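PDB 5KZT: Peptide/nickel transport system substrate-binding protein, which binds peptides and probably delivers them to a membrane transporter as an OppA-type solute-binding protein. Local coordinates for residues L39-Y50 with N158-P168; Y115-G123 with E147-A155. One frame throughout, in Å; residues are numbered along the deposited sequence.

Contact 1: L39-Y50 with N158-P168; sequences LNVVNQTNEGLY and NSLFAFPTFFP
Phe167 lies flat against the backbone of Glu47 and Gly48. Gly48 N sits over one ring face, 3.4 Å from Phe167 CD1, and Glu47 C lies above the ring centre, while Pro164 CA covers the opposite face, so the ring is clamped between two pieces of main chain. Glycine suits the place: having no side chain, Gly48 lets its backbone lie directly on the ring. At the ring edge, in plane, stand Val42 O and Asn43 OD1; the ND2 of Asn43 donates to Tyr519 O.

A second aromatic group forms around Tyr50. With CG anti to its carbonyl carbon (chi1 -79°), its ring slides under the side-chain amide of Asn158, the two planes stacked 19° apart. Phe161 runs beside it, Tyr50 CD1 meeting Phe161 CD2 at 3.7 Å, and takes Leu49 CD1 over its own face, 4.2 Å from the centroid.

Aliphatic contacts centre on Pro164, whose CB lies 3.7 Å from Val42 CG2 and also touches Leu39 CD2.

No direct hydrogen bond crosses; a water bridges instead. Water 3 accepts from Leu49 N and donates to Phe161 O and Phe166 O, at 2.7 Å for the last, linking three backbone groups, of which Phe166 O also accepts from Trp101 NE1.

Leu39 also packs on the bound peptide, so this buried helix-and-loop core reaches the ligand site of the periplasmic-binding-protein fold.

Contact 2: Y115-G123 with E147-A155; sequences YLFDAIKNG and EVTLSKPTA
A chi1 of 60° sets Ser151 OG between its own backbone N and carbonyl carbon, and from there the hydroxyl donates to Asp118 O at 2.7 Å, in the carbonyl plane on a lone pair. Serine suits the place because its short side chain adds a bond right beside the main-chain one. Lys121, with CG anti to the backbone N (chi1 -180°) and the chain extended beyond, runs alongside Thr149, and its CD touches Thr149 CG2 at 3.8 Å; the long aliphatic part packs while the amine continues past.

Two backbone bonds flank the non-hydrogen-bonded pair Ile120 and Leu150. Ser151 N reaches Ala119 O at 2.8 Å, nearly straight at the hydrogen but from above the carbonyl plane, and Lys121 N reaches Thr149 O at 2.9 Å.

On the buried side branched apolar residues come together: Ile120 CD1 lies 3.8 Å from Leu150 CD2 and also meets Val148 CG1. Trp101 of helix 94-105 touches both Ile120 and Val148.

Ile120 to Gly123 then form a type II turn, with Asn122 at positive phi, leading into helix 123-127. The arrangement is a single antiparallel beta bridge, fastening the connection between helices to the end of strand 145-149 in an antiparallel sheet.

How the contacts relate
From the N terminus, the chain passes through helix 36-45 and the loop to Tyr50, and 158-168 later comes back against them, so contact 1 closes the longer loop, with 107 residues between its segments. Contact 2 is nested inside it: 115-123, after helix 94-105, is met again by 147-155, at the end of strand 145-149. That strand is followed by helix 157-161, which carries the chain from contact 2 into contact 1. The centres are about 17 Å apart, yet the two touch: Phe117 stacks on Phe166, and Leu160 packs on Ala119. Together they join helix 36-45 to the antiparallel sheet containing strand 145-149.

Contact 1: L39-Y50 with N158-P168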
loop_
_atom_site.group_PDB
_atom_site.type_symbol
_atom_site.label_atom_id
_atom_site.label_comp_id
_atom_site.label_asym_id
_atom_site.label_seq_id
_atom_site.Cartn_x
_atom_site.Cartn_y
_atom_site.Cartn_z
ATOM N N LEU A 39 4.320 6.469 0.169
ATOM C CA LEU A 39 3.067 7.083 -0.323
ATOM C C LEU A 39 2.482 8.036 0.702
ATOM O O LEU A 39 1.874 9.047 0.342
ATOM C CB LEU A 39 2.037 6.027 -0.706
ATOM C CG LEU A 39 2.440 5.278 -1.984
ATOM C CD1 LEU A 39 1.588 4.039 -2.117
ATOM C CD2 LEU A 39 2.326 6.117 -3.234
ATOM N N ASN A 40 2.680 7.726 1.971
ATOM C CA ASN A 40 2.267 8.643 3.048
ATOM C C ASN A 40 3.106 9.924 3.034
ATOM O O ASN A 40 2.550 10.998 3.182
ATOM C CB ASN A 40 2.367 7.964 4.400
ATOM C CG ASN A 40 1.752 8.792 5.516
ATOM O OD1 ASN A 40 0.552 9.081 5.505
ATOM N ND2 ASN A 40 2.580 9.201 6.468
ATOM N N VAL A 41 4.415 9.816 2.805
ATOM C CA VAL A 41 5.279 11.021 2.669
ATOM C C VAL A 41 4.802 11.933 1.530
ATOM O O VAL A 41 4.505 13.113 1.754
ATOM C CB VAL A 41 6.772 10.657 2.459
ATOM C CG1 VAL A 41 7.620 11.887 2.118
ATOM C CG2 VAL A 41 7.334 9.993 3.703
ATOM N N VAL A 42 4.710 11.394 0.318
ATOM C CA VAL A 42 4.314 12.222 -0.815
ATOM C C VAL A 42 2.883 12.767 -0.688
ATOM O O VAL A 42 2.569 13.823 -1.259
ATOM C CB VAL A 42 4.524 11.553 -2.198
ATOM C CG1 VAL A 42 5.980 11.186 -2.395
ATOM C CG2 VAL A 42 3.619 10.363 -2.393
ATOM N N ASN A 43 2.012 12.090 0.063
ATOM C CA ASN A 43 0.682 12.656 0.322
ATOM C C ASN A 43 0.673 13.968 1.124
ATOM O O ASN A 43 -0.274 14.755 1.016
ATOM C CB ASN A 43 -0.234 11.662 1.013
ATOM C CG ASN A 43 -1.691 12.058 0.892
ATOM O OD1 ASN A 43 -2.179 12.312 -0.214
ATOM N ND2 ASN A 43 -2.394 12.144 2.019
ATOM N N GLN A 44 1.710 14.204 1.917
ATOM C CA GLN A 44 1.821 15.451 2.683
ATOM C C GLN A 44 2.462 16.581 1.880
ATOM O O GLN A 44 2.197 17.766 2.136
ATOM C CB GLN A 44 2.650 15.247 3.948
ATOM C CG GLN A 44 2.406 13.947 4.697
ATOM C CD GLN A 44 0.941 13.634 4.948
ATOM O OE1 GLN A 44 0.136 14.519 5.235
ATOM N NE2 GLN A 44 0.595 12.362 4.879
ATOM N N THR A 45 3.348 16.197 0.961
ATOM C CA THR A 45 4.230 17.132 0.260
ATOM C C THR A 45 3.755 17.464 -1.149
ATOM O O THR A 45 4.227 18.417 -1.764
ATOM C CB THR A 45 5.667 16.580 0.210
ATOM O OG1 THR A 45 5.712 15.374 -0.531
ATOM C CG2 THR A 45 6.170 16.265 1.590
ATOM N N ASN A 46 2.811 16.681 -1.658
ATOM C CA ASN A 46 2.319 16.878 -3.008
ATOM C C ASN A 46 0.834 16.616 -3.052
ATOM O O ASN A 46 0.263 16.071 -2.106
ATOM C CB ASN A 46 3.068 15.957 -3.946
ATOM C CG ASN A 46 4.529 16.337 -4.065
ATOM O OD1 ASN A 46 5.376 15.830 -3.331
ATOM N ND2 ASN A 46 4.822 17.278 -4.940
ATOM N N GLU A 47 0.210 17.020 -4.150
ATOM C CA GLU A 47 -1.228 16.982 -4.234
ATOM C C GLU A 47 -1.681 16.851 -5.685
ATOM O O GLU A 47 -1.099 17.450 -6.578
ATOM C CB GLU A 47 -1.800 18.253 -3.591
ATOM C CG GLU A 47 -3.327 18.328 -3.505
ATOM C CD GLU A 47 -3.785 19.632 -2.889
ATOM O OE1 GLU A 47 -3.914 19.696 -1.638
ATOM O OE2 GLU A 47 -3.987 20.602 -3.645
ATOM N N GLY A 48 -2.724 16.045 -5.896
ATOM C CA GLY A 48 -3.304 15.850 -7.233
ATOM C C GLY A 48 -4.594 16.621 -7.426
ATOM O O GLY A 48 -4.843 17.634 -6.738
ATOM N N LEU A 49 -5.416 16.131 -8.353
ATOM C CA LEU A 49 -6.688 16.767 -8.701
ATOM C C LEU A 49 -7.700 16.691 -7.566
ATOM O O LEU A 49 -8.480 17.610 -7.397
ATOM C CB LEU A 49 -7.296 16.164 -9.955
ATOM C CG LEU A 49 -6.468 16.314 -11.221
ATOM C CD1 LEU A 49 -7.054 15.423 -12.301
ATOM C CD2 LEU A 49 -6.405 17.764 -11.678
ATOM N N TYR A 50 -7.666 15.588 -6.811
ATOM C CA TYR A 50 -8.568 15.348 -5.692
ATOM C C TYR A 50 -7.727 14.939 -4.499
ATOM O O TYR A 50 -6.594 14.529 -4.660
ATOM C CB TYR A 50 -9.552 14.228 -6.022
ATOM C CG TYR A 50 -10.721 14.643 -6.901
ATOM C CD1 TYR A 50 -10.545 14.931 -8.249
ATOM C CD2 TYR A 50 -12.017 14.747 -6.376
ATOM C CE1 TYR A 50 -11.617 15.318 -9.049
ATOM C CE2 TYR A 50 -13.075 15.131 -7.163
ATOM C CZ TYR A 50 -12.868 15.406 -8.495
ATOM O OH TYR A 50 -13.944 15.803 -9.243
ATOM N N ASN A 158 -12.301 9.215 -9.193
ATOM C CA ASN A 158 -11.866 10.301 -8.309
ATOM C C ASN A 158 -10.888 9.814 -7.216
ATOM O O ASN A 158 -10.042 10.590 -6.745
ATOM C CB ASN A 158 -13.059 11.006 -7.691
ATOM C CG ASN A 158 -13.892 11.755 -8.710
ATOM O OD1 ASN A 158 -13.535 11.862 -9.899
ATOM N ND2 ASN A 158 -15.022 12.271 -8.259
ATOM N N SER A 159 -11.001 8.546 -6.817
ATOM C CA SER A 159 -10.024 7.934 -5.887
ATOM C C SER A 159 -8.651 7.766 -6.552
ATOM O O SER A 159 -7.601 7.967 -5.924
ATOM C CB SER A 159 -10.530 6.592 -5.356
ATOM O OG SER A 159 -11.758 6.711 -4.654
ATOM N N LEU A 160 -8.662 7.417 -7.842
ATOM C CA LEU A 160 -7.403 7.409 -8.609
ATOM C C LEU A 160 -6.805 8.811 -8.679
ATOM O O LEU A 160 -5.599 8.980 -8.443
ATOM C CB LEU A 160 -7.572 6.809 -10.003
ATOM C CG LEU A 160 -8.085 5.358 -10.034
ATOM C CD1 LEU A 160 -8.297 4.846 -11.455
ATOM C CD2 LEU A 160 -7.135 4.415 -9.298
ATOM N N PHE A 161 -7.635 9.814 -8.959
ATOM C CA PHE A 161 -7.153 11.211 -9.012
ATOM C C PHE A 161 -6.555 11.670 -7.664
ATOM O O PHE A 161 -5.722 12.557 -7.619
ATOM C CB PHE A 161 -8.276 12.171 -9.380
ATOM C CG PHE A 161 -8.833 12.019 -10.768
ATOM C CD1 PHE A 161 -8.129 11.383 -11.804
ATOM C CD2 PHE A 161 -10.077 12.569 -11.056
ATOM C CE1 PHE A 161 -8.677 11.289 -13.077
ATOM C CE2 PHE A 161 -10.615 12.480 -12.337
ATOM C CZ PHE A 161 -9.911 11.842 -13.342
ATOM N N ALA A 162 -6.987 11.054 -6.574
ATOM C CA ALA A 162 -6.441 11.307 -5.251
ATOM C C ALA A 162 -5.225 10.425 -4.888
ATOM O O ALA A 162 -4.721 10.498 -3.764
ATOM C CB ALA A 162 -7.544 11.108 -4.226
ATOM N N PHE A 163 -4.756 9.603 -5.819
ATOM C CA PHE A 163 -3.688 8.650 -5.532
ATOM C C PHE A 163 -2.358 9.174 -6.098
ATOM O O PHE A 163 -2.330 9.710 -7.202
ATOM C CB PHE A 163 -4.048 7.280 -6.114
ATOM C CG PHE A 163 -3.181 6.178 -5.613
ATOM C CD1 PHE A 163 -3.380 5.657 -4.336
ATOM C CD2 PHE A 163 -2.127 5.685 -6.386
ATOM C CE1 PHE A 163 -2.550 4.660 -3.847
ATOM C CE2 PHE A 163 -1.305 4.677 -5.900
ATOM C CZ PHE A 163 -1.515 4.173 -4.621
ATOM N N PRO A 164 -1.245 9.030 -5.349
ATOM C CA PRO A 164 -0.005 9.707 -5.765
ATOM C C PRO A 164 0.509 9.505 -7.206
ATOM O O PRO A 164 1.084 10.428 -7.765
ATOM C CB PRO A 164 1.007 9.206 -4.738
ATOM C CG PRO A 164 0.190 9.156 -3.506
ATOM C CD PRO A 164 -1.097 8.510 -3.976
ATOM N N THR A 165 0.265 8.345 -7.804
ATOM C CA THR A 165 0.723 8.071 -9.172
ATOM C C THR A 165 0.110 9.036 -10.199
ATOM O O THR A 165 0.694 9.272 -11.258
ATOM C CB THR A 165 0.432 6.609 -9.601
ATOM O OG1 THR A 165 0.462 5.753 -8.454
ATOM C CG2 THR A 165 1.462 6.129 -10.646
ATOM N N PHE A 166 -1.052 9.590 -9.871
ATOM C CA PHE A 166 -1.773 10.549 -10.702
ATOM C C PHE A 166 -1.503 12.023 -10.318
ATOM O O PHE A 166 -2.097 12.919 -10.891
ATOM C CB PHE A 166 -3.280 10.262 -10.603
ATOM C CG PHE A 166 -3.679 8.955 -11.210
ATOM C CD1 PHE A 166 -3.442 7.759 -10.555
ATOM C CD2 PHE A 166 -4.284 8.915 -12.466
ATOM C CE1 PHE A 166 -3.814 6.539 -11.150
ATOM C CE2 PHE A 166 -4.659 7.695 -13.045
ATOM C CZ PHE A 166 -4.413 6.524 -12.387
ATOM N N PHE A 167 -0.596 12.273 -9.372
ATOM C CA PHE A 167 -0.195 13.639 -9.033
ATOM C C PHE A 167 0.617 14.234 -10.185
ATOM O O PHE A 167 1.281 13.490 -10.896
ATOM C CB PHE A 167 0.657 13.648 -7.764
ATOM C CG PHE A 167 -0.099 13.347 -6.486
ATOM C CD1 PHE A 167 -1.458 12.997 -6.473
ATOM C CD2 PHE A 167 0.585 13.384 -5.281
ATOM C CE1 PHE A 167 -2.108 12.720 -5.288
ATOM C CE2 PHE A 167 -0.064 13.115 -4.088
ATOM C CZ PHE A 167 -1.408 12.781 -4.085
ATOM N N PRO A 168 0.603 15.575 -10.336
ATOM C CA PRO A 168 1.460 16.247 -11.309
ATOM C C PRO A 168 2.934 16.250 -10.905
ATOM O O PRO A 168 3.266 16.046 -9.727
ATOM C CB PRO A 168 0.899 17.660 -11.342
ATOM C CG PRO A 168 0.389 17.878 -9.954
ATOM C CD PRO A 168 -0.097 16.541 -9.467
HETATM O O HOH W 1 -4.361 12.507 -1.894
HETATM O O HOH W 2 2.438 16.601 -7.129
HETATM O O HOH W 3 -4.399 13.802 -9.801
#

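Contact 2: Y115-G123 with E147-A155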
loop_
_atom_site.group_PDB
_atom_site.type_symbol
_atom_site.label_atom_id
_atom_site.label_comp_id
_atom_site.label_asym_id
_atom_site.label_seq_id
_atom_site.Cartn_x
_atom_site.Cartn_y
_atom_site.Cartn_z
ATOM N N TYR A 115 -0.260 -0.014 -14.145
ATOM C CA TYR A 115 -1.517 -0.718 -14.413
ATOM C C TYR A 115 -2.787 0.065 -13.990
ATOM O O TYR A 115 -3.844 -0.146 -14.562
ATOM C CB TYR A 115 -1.506 -2.121 -13.801
ATOM C CG TYR A 115 -1.573 -2.194 -12.286
ATOM C CD1 TYR A 115 -2.801 -2.262 -11.623
ATOM C CD2 TYR A 115 -0.416 -2.236 -11.515
ATOM C CE1 TYR A 115 -2.862 -2.332 -10.233
ATOM C CE2 TYR A 115 -0.466 -2.353 -10.133
ATOM C CZ TYR A 115 -1.699 -2.385 -9.496
ATOM O OH TYR A 115 -1.776 -2.494 -8.131
ATOM N N LEU A 116 -2.672 0.986 -13.035
ATOM C CA LEU A 116 -3.812 1.812 -12.638
ATOM C C LEU A 116 -4.299 2.682 -13.792
ATOM O O LEU A 116 -5.474 3.068 -13.847
ATOM C CB LEU A 116 -3.459 2.718 -11.455
ATOM C CG LEU A 116 -3.159 2.032 -10.122
ATOM C CD1 LEU A 116 -2.800 3.065 -9.079
ATOM C CD2 LEU A 116 -4.322 1.182 -9.657
ATOM N N PHE A 117 -3.395 2.984 -14.722
ATOM C CA PHE A 117 -3.738 3.793 -15.879
ATOM C C PHE A 117 -4.499 3.035 -16.973
ATOM O O PHE A 117 -4.863 3.636 -17.982
ATOM C CB PHE A 117 -2.478 4.480 -16.445
ATOM C CG PHE A 117 -1.957 5.550 -15.561
ATOM C CD1 PHE A 117 -1.238 5.250 -14.410
ATOM C CD2 PHE A 117 -2.241 6.870 -15.834
ATOM C CE1 PHE A 117 -0.806 6.251 -13.559
ATOM C CE2 PHE A 117 -1.791 7.871 -15.009
ATOM C CZ PHE A 117 -1.077 7.566 -13.872
ATOM N N ASP A 118 -4.787 1.756 -16.754
ATOM C CA ASP A 118 -5.781 1.021 -17.559
ATOM C C ASP A 118 -7.127 1.747 -17.624
ATOM O O ASP A 118 -7.855 1.583 -18.582
ATOM C CB ASP A 118 -6.052 -0.364 -16.964
ATOM C CG ASP A 118 -4.973 -1.375 -17.266
ATOM O OD1 ASP A 118 -4.036 -1.097 -18.066
ATOM O OD2 ASP A 118 -5.090 -2.511 -16.707
ATOM N N ALA A 119 -7.456 2.484 -16.563
ATOM C CA ALA A 119 -8.639 3.350 -16.515
ATOM C C ALA A 119 -8.617 4.495 -17.539
ATOM O O ALA A 119 -9.675 4.991 -17.893
ATOM C CB ALA A 119 -8.797 3.928 -15.118
ATOM N N ILE A 120 -7.416 4.910 -17.992
ATOM C CA ILE A 120 -7.236 6.029 -18.927
ATOM C C ILE A 120 -7.101 5.470 -20.344
ATOM O O ILE A 120 -6.481 4.424 -20.556
ATOM C CB ILE A 120 -5.996 6.889 -18.547
ATOM C CG1 ILE A 120 -6.016 7.274 -17.054
ATOM C CG2 ILE A 120 -5.900 8.145 -19.407
ATOM C CD1 ILE A 120 -7.301 7.895 -16.552
ATOM N N LYS A 121 -7.703 6.175 -21.299
ATOM C CA LYS A 121 -7.718 5.754 -22.683
ATOM C C LYS A 121 -6.283 5.500 -23.141
ATOM O O LYS A 121 -5.407 6.341 -22.941
ATOM C CB LYS A 121 -8.361 6.812 -23.569
ATOM C CG LYS A 121 -8.402 6.401 -25.036
ATOM C CD LYS A 121 -9.114 7.415 -25.911
ATOM C CE LYS A 121 -9.035 6.957 -27.350
ATOM N NZ LYS A 121 -9.653 7.979 -28.236
ATOM N N ASN A 122 -6.066 4.328 -23.729
ATOM C CA ASN A 122 -4.749 3.873 -24.229
ATOM C C ASN A 122 -3.705 3.509 -23.184
ATOM O O ASN A 122 -2.602 3.138 -23.544
ATOM C CB ASN A 122 -4.157 4.866 -25.245
ATOM C CG ASN A 122 -4.992 4.966 -26.509
ATOM O OD1 ASN A 122 -5.614 3.988 -26.917
ATOM N ND2 ASN A 122 -5.009 6.141 -27.134
ATOM N N GLY A 123 -4.015 3.634 -21.895
ATOM C CA GLY A 123 -3.021 3.341 -20.861
ATOM C C GLY A 123 -2.440 1.931 -20.949
ATOM O O GLY A 123 -1.213 1.754 -20.931
ATOM N N GLU A 147 -8.432 17.733 -20.419
ATOM C CA GLU A 147 -9.436 16.804 -20.858
ATOM C C GLU A 147 -8.876 15.400 -20.647
ATOM O O GLU A 147 -7.878 15.039 -21.274
ATOM C CB GLU A 147 -9.800 16.999 -22.317
ATOM C CG GLU A 147 -11.038 16.201 -22.706
ATOM C CD GLU A 147 -11.250 16.120 -24.200
ATOM O OE1 GLU A 147 -10.498 15.363 -24.892
ATOM O OE2 GLU A 147 -12.180 16.795 -24.691
ATOM N N VAL A 148 -9.530 14.638 -19.766
ATOM C CA VAL A 148 -9.160 13.235 -19.480
ATOM C C VAL A 148 -10.212 12.330 -20.096
ATOM O O VAL A 148 -11.412 12.500 -19.853
ATOM C CB VAL A 148 -9.074 12.986 -17.957
ATOM C CG1 VAL A 148 -8.853 11.503 -17.639
ATOM C CG2 VAL A 148 -7.974 13.851 -17.336
ATOM N N THR A 149 -9.762 11.369 -20.893
ATOM C CA THR A 149 -10.655 10.411 -21.527
ATOM C C THR A 149 -10.367 9.047 -20.905
ATOM O O THR A 149 -9.213 8.580 -20.892
ATOM C CB THR A 149 -10.469 10.389 -23.070
ATOM O OG1 THR A 149 -10.710 11.690 -23.610
ATOM C CG2 THR A 149 -11.464 9.437 -23.727
ATOM N N LEU A 150 -11.404 8.418 -20.363
ATOM C CA LEU A 150 -11.259 7.119 -19.716
ATOM C C LEU A 150 -11.380 6.028 -20.755
ATOM O O LEU A 150 -11.937 6.234 -21.822
ATOM C CB LEU A 150 -12.332 6.907 -18.652
ATOM C CG LEU A 150 -12.439 8.008 -17.609
ATOM C CD1 LEU A 150 -13.457 7.594 -16.564
ATOM C CD2 LEU A 150 -11.087 8.297 -16.989
ATOM N N SER A 151 -10.907 4.843 -20.407
ATOM C CA SER A 151 -11.072 3.680 -21.271
ATOM C C SER A 151 -12.507 3.162 -21.205
ATOM O O SER A 151 -13.010 2.596 -22.165
ATOM C CB SER A 151 -10.084 2.591 -20.863
ATOM O OG SER A 151 -10.308 2.202 -19.531
ATOM N N LYS A 152 -13.149 3.365 -20.059
ATOM C CA LYS A 152 -14.544 3.004 -19.845
ATOM C C LYS A 152 -15.004 3.720 -18.586
ATOM O O LYS A 152 -14.151 4.205 -17.834
ATOM C CB LYS A 152 -14.692 1.493 -19.671
ATOM C CG LYS A 152 -13.934 0.870 -18.506
ATOM C CD LYS A 152 -14.206 -0.646 -18.506
ATOM C CE LYS A 152 -13.893 -1.286 -17.169
ATOM N NZ LYS A 152 -12.465 -1.051 -16.819
ATOM N N PRO A 153 -16.334 3.782 -18.345
ATOM C CA PRO A 153 -16.774 4.391 -17.084
ATOM C C PRO A 153 -16.083 3.721 -15.888
ATOM O O PRO A 153 -15.964 2.498 -15.859
ATOM C CB PRO A 153 -18.284 4.132 -17.070
ATOM C CG PRO A 153 -18.672 4.027 -18.511
ATOM C CD PRO A 153 -17.480 3.389 -19.195
ATOM N N THR A 154 -15.621 4.532 -14.944
ATOM C CA THR A 154 -14.826 4.071 -13.817
ATOM C C THR A 154 -15.371 4.764 -12.567
ATOM O O THR A 154 -15.088 5.949 -12.309
ATOM C CB THR A 154 -13.332 4.399 -14.050
ATOM O OG1 THR A 154 -12.875 3.761 -15.256
ATOM C CG2 THR A 154 -12.469 3.947 -12.894
ATOM N N ALA A 155 -16.153 4.022 -11.793
ATOM C CA ALA A 155 -16.831 4.582 -10.620
ATOM C C ALA A 155 -15.878 5.191 -9.583
ATOM O O ALA A 155 -16.258 6.113 -8.890
ATOM C CB ALA A 155 -17.672 3.529 -9.948
#